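Local coordinates for flagellar pocket-related cytoskeletal protein (Trypanosoma brucei, PDB 6SJQ) that belongs to the cytoskeleton of the trypanosome flagellar pocket collar and, through this N-terminal ubiquitin-fold domain with its long structured loop, binds partner proteins, at residues Q9-I14 with Q88-Q93. Numbering follows the deposited sequence. Where two conformers were deposited one is given.
Sequences QVAADI and QLYVFQ
Gln9 to Ala11 pair in parallel with Gln88 to Tyr90, the first and last strands of a ubiquitin fold side by side at the centre of its mixed sheet. Leu89 N donates to Gln9 O (2.8 Å), Ala11 N to Leu89 O and Val91 N to Ala11 O, the alternating ladder of parallel strands. Val10 and Leu89 face helix 31-49, where branched aliphatic chains suit the core: Val10 packs on Phe42 and Leu89 on Leu34. Val10 was modelled in two conformers, in one of which CG1 lies 3.5 Å from Val91 CG2.

Gln9, Ala11, Gln88 and Tyr90 lie on the other face. Gln88 bends at chi2 (73°), folding its amide back so that NE2 donates to Leu89 O (3.1 Å) from the face opposite to Ala11 N; one carbonyl is thus gripped twice. Asn20 takes a second bond from this NE2 and donates to Gln9 OE1, while Gln9 NE2 reaches Tyr86 O. The small methyl of Ala11 leaves room for both the Gln88 amide and the Tyr90 ring, whose CD1 lies 4.1 Å from Ala11 CB.

Beyond Ala12 the strands separate, and a water bridges the gap, accepting from Asp13 N and donating to Val91 O and Tyr90 OH. The long tyrosine side chain spans the same gap to Asp13, whose OD2 also forms a salt bridge with Lys18 and whose OD1 is hydrogen-bonded to Ser102; the lysine probably stabilises the negative charge. Carboxylate and ring planes stand 62° apart, and Tyr90 OH donates to Asp13 OD2 at the ring edge, though the modelled 2.4 Å is unusually short and its exact length doubtful.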
ATOM      1  N   GLN A   9       6.464   5.069   0.539  1.00 14.46           N
ATOM      2  CA  GLN A   9       5.327   5.168  -0.396  1.00 13.81           C
ATOM      3  C   GLN A   9       4.757   3.780  -0.577  1.00 11.18           C
ATOM      4  O   GLN A   9       5.508   2.841  -0.843  1.00 11.70           O
ATOM      5  CB  GLN A   9       5.786   5.668  -1.764  1.00 12.90           C
ATOM      6  CG  GLN A   9       6.498   7.008  -1.748  1.00 18.57           C
ATOM      7  CD  GLN A   9       7.009   7.372  -3.126  1.00 25.61           C
ATOM      8  OE1 GLN A   9       6.238   7.798  -3.993  1.00 23.44           O
ATOM      9  NE2 GLN A   9       8.310   7.159  -3.355  1.00 24.85           N
ATOM     10  N   VAL A  10       3.446   3.618  -0.394  1.00 12.96           N
ATOM     11  CA  VAL A  10       2.824   2.305  -0.553  0.56 14.37           C
ATOM     12  C   VAL A  10       1.720   2.365  -1.613  1.00  9.09           C
ATOM     13  O   VAL A  10       0.775   3.165  -1.509  1.00 11.77           O
ATOM     14  CB  VAL A  10       2.272   1.792   0.785  0.56 13.03           C
ATOM     15  CG1 VAL A  10       1.993   0.326   0.693  0.56 12.30           C
ATOM     16  CG2 VAL A  10       3.287   2.040   1.891  0.56 16.44           C
ATOM     17  N   ALA A  11       1.857   1.530  -2.637  1.00 10.41           N
ATOM     18  CA  ALA A  11       0.905   1.513  -3.726  1.00 11.01           C
ATOM     19  C   ALA A  11       0.132   0.202  -3.774  1.00 11.43           C
ATOM     20  O   ALA A  11       0.604  -0.844  -3.309  1.00 11.39           O
ATOM     21  CB  ALA A  11       1.622   1.762  -5.068  1.00 11.31           C
ATOM     22  N   ALA A  12      -1.080   0.279  -4.330  1.00 11.39           N
ATOM     23  CA  ALA A  12      -1.905  -0.904  -4.565  1.00 13.73           C
ATOM     24  C   ALA A  12      -2.936  -0.608  -5.647  1.00 12.03           C
ATOM     25  O   ALA A  12      -3.190   0.558  -5.973  1.00 15.63           O
ATOM     26  CB  ALA A  12      -2.613  -1.349  -3.272  1.00 14.18           C
ATOM     27  N   ASP A  13      -3.532  -1.663  -6.190  1.00 13.26           N
ATOM     28  CA  ASP A  13      -4.647  -1.475  -7.110  1.00 14.91           C
ATOM     29  C   ASP A  13      -5.974  -1.578  -6.383  1.00 14.80           C
ATOM     30  O   ASP A  13      -6.318  -2.632  -5.855  1.00 17.41           O
ATOM     31  CB  ASP A  13      -4.563  -2.456  -8.277  1.00 17.39           C
ATOM     32  CG  ASP A  13      -3.506  -2.042  -9.280  1.00 33.41           C
ATOM     33  OD1 ASP A  13      -3.707  -1.010  -9.950  1.00 28.69           O
ATOM     34  OD2 ASP A  13      -2.459  -2.720  -9.382  1.00 26.28           O
ATOM     35  N   ILE A  14      -6.707  -0.466  -6.346  1.00 14.00           N
ATOM     36  CA  ILE A  14      -8.008  -0.434  -5.674  1.00 16.34           C
ATOM     37  C   ILE A  14      -9.120  -0.054  -6.666  1.00 16.49           C
ATOM     38  O   ILE A  14      -9.123   1.047  -7.221  1.00 15.57           O
ATOM     39  CB  ILE A  14      -8.002   0.565  -4.491  1.00 19.03           C
ATOM     40  CG1 ILE A  14      -6.792   0.331  -3.553  1.00 17.22           C
ATOM     41  CG2 ILE A  14      -9.334   0.526  -3.749  1.00 13.92           C
ATOM     42  CD1 ILE A  14      -6.849  -0.917  -2.671  1.00 14.06           C
ATOM     43  N   GLN A  88       9.621   3.018  -2.639  1.00 13.42           N
ATOM     44  CA  GLN A  88       8.309   2.670  -3.165  1.00 10.39           C
ATOM     45  C   GLN A  88       8.004   1.187  -2.974  1.00 13.21           C
ATOM     46  O   GLN A  88       8.773   0.328  -3.405  1.00 11.74           O
ATOM     47  CB  GLN A  88       8.244   2.988  -4.663  1.00 10.23           C
ATOM     48  CG  GLN A  88       6.871   2.667  -5.264  1.00 12.17           C
ATOM     49  CD  GLN A  88       5.817   3.659  -4.838  1.00 11.63           C
ATOM     50  OE1 GLN A  88       5.913   4.870  -5.124  1.00 13.96           O
ATOM     51  NE2 GLN A  88       4.811   3.168  -4.112  1.00 13.82           N
ATOM     52  N   LEU A  89       6.879   0.894  -2.321  1.00 10.31           N
ATOM     53  CA  LEU A  89       6.377  -0.470  -2.144  1.00 13.25           C
ATOM     54  C   LEU A  89       5.105  -0.696  -2.967  1.00 12.63           C
ATOM     55  O   LEU A  89       4.355   0.239  -3.256  1.00 11.81           O
ATOM     56  CB  LEU A  89       6.042  -0.737  -0.663  1.00 10.89           C
ATOM     57  CG  LEU A  89       7.125  -0.475   0.386  1.00 13.92           C
ATOM     58  CD1 LEU A  89       6.618  -0.920   1.754  1.00 18.88           C
ATOM     59  CD2 LEU A  89       8.395  -1.207   0.025  1.00 15.45           C
ATOM     60  N   TYR A  90       4.861  -1.943  -3.354  1.00 11.42           N
ATOM     61  CA  TYR A  90       3.575  -2.310  -3.936  1.00 11.93           C
ATOM     62  C   TYR A  90       3.018  -3.488  -3.153  1.00 10.67           C
ATOM     63  O   TYR A  90       3.739  -4.446  -2.865  1.00 12.20           O
ATOM     64  CB  TYR A  90       3.729  -2.700  -5.399  1.00 11.92           C
ATOM     65  CG  TYR A  90       2.409  -3.048  -6.049  1.00 13.76           C
ATOM     66  CD1 TYR A  90       1.592  -2.062  -6.587  1.00 14.10           C
ATOM     67  CD2 TYR A  90       1.976  -4.363  -6.117  1.00 16.43           C
ATOM     68  CE1 TYR A  90       0.376  -2.386  -7.192  1.00 16.12           C
ATOM     69  CE2 TYR A  90       0.776  -4.688  -6.719  1.00 18.52           C
ATOM     70  CZ  TYR A  90      -0.010  -3.702  -7.256  1.00 17.86           C
ATOM     71  OH  TYR A  90      -1.211  -4.057  -7.838  1.00 28.60           O
ATOM     72  N   VAL A  91       1.738  -3.444  -2.821  1.00  8.83           N
ATOM     73  CA  VAL A  91       1.164  -4.487  -1.978  1.00 10.81           C
ATOM     74  C   VAL A  91       0.097  -5.264  -2.744  1.00 13.11           C
ATOM     75  O   VAL A  91      -0.860  -4.668  -3.269  1.00 12.70           O
ATOM     76  CB  VAL A  91       0.561  -3.885  -0.697  1.00 14.44           C
ATOM     77  CG1 VAL A  91       0.088  -5.007   0.240  1.00 14.29           C
ATOM     78  CG2 VAL A  91       1.584  -3.031  -0.000  1.00 12.16           C
ATOM     79  N   PHE A  92       0.273  -6.591  -2.830  1.00 11.75           N
ATOM     80  CA  PHE A  92      -0.719  -7.452  -3.465  1.00 13.42           C
ATOM     81  C   PHE A  92      -1.758  -7.900  -2.443  1.00 12.63           C
ATOM     82  O   PHE A  92      -1.519  -7.845  -1.219  1.00 14.50           O
ATOM     83  CB  PHE A  92      -0.059  -8.716  -4.044  1.00 14.62           C
ATOM     84  CG  PHE A  92       0.850  -8.451  -5.218  1.00 14.37           C
ATOM     85  CD1 PHE A  92       0.395  -8.628  -6.513  1.00 18.78           C
ATOM     86  CD2 PHE A  92       2.165  -8.029  -5.022  1.00 17.86           C
ATOM     87  CE1 PHE A  92       1.220  -8.384  -7.597  1.00 21.35           C
ATOM     88  CE2 PHE A  92       2.998  -7.786  -6.106  1.00 19.09           C
ATOM     89  CZ  PHE A  92       2.526  -7.960  -7.388  1.00 20.40           C
ATOM     90  N   GLN A  93      -2.904  -8.336  -2.961  1.00 13.61           N
ATOM     91  CA  GLN A  93      -3.912  -9.053  -2.165  1.00 12.71           C
ATOM     92  C   GLN A  93      -4.123 -10.463  -2.717  1.00 20.92           C
ATOM     93  O   GLN A  93      -3.795 -10.733  -3.877  1.00 17.37           O
ATOM     94  CB  GLN A  93      -5.255  -8.333  -2.234  1.00 13.27           C
ATOM     95  CG  GLN A  93      -5.274  -6.907  -1.699  1.00 13.28           C
ATOM     96  CD  GLN A  93      -6.698  -6.383  -1.553  1.00 17.75           C
ATOM     97  OE1 GLN A  93      -7.383  -6.667  -0.558  1.00 16.36           O
ATOM     98  NE2 GLN A  93      -7.154  -5.614  -2.544  1.00 17.28           N
TER
HETATM   99  O   HOH W   1      -2.815  -4.332  -5.196  1.00 16.84           O
HETATM  100  O   HOH W   2      -5.311  -4.845  -4.661  1.00 17.30           O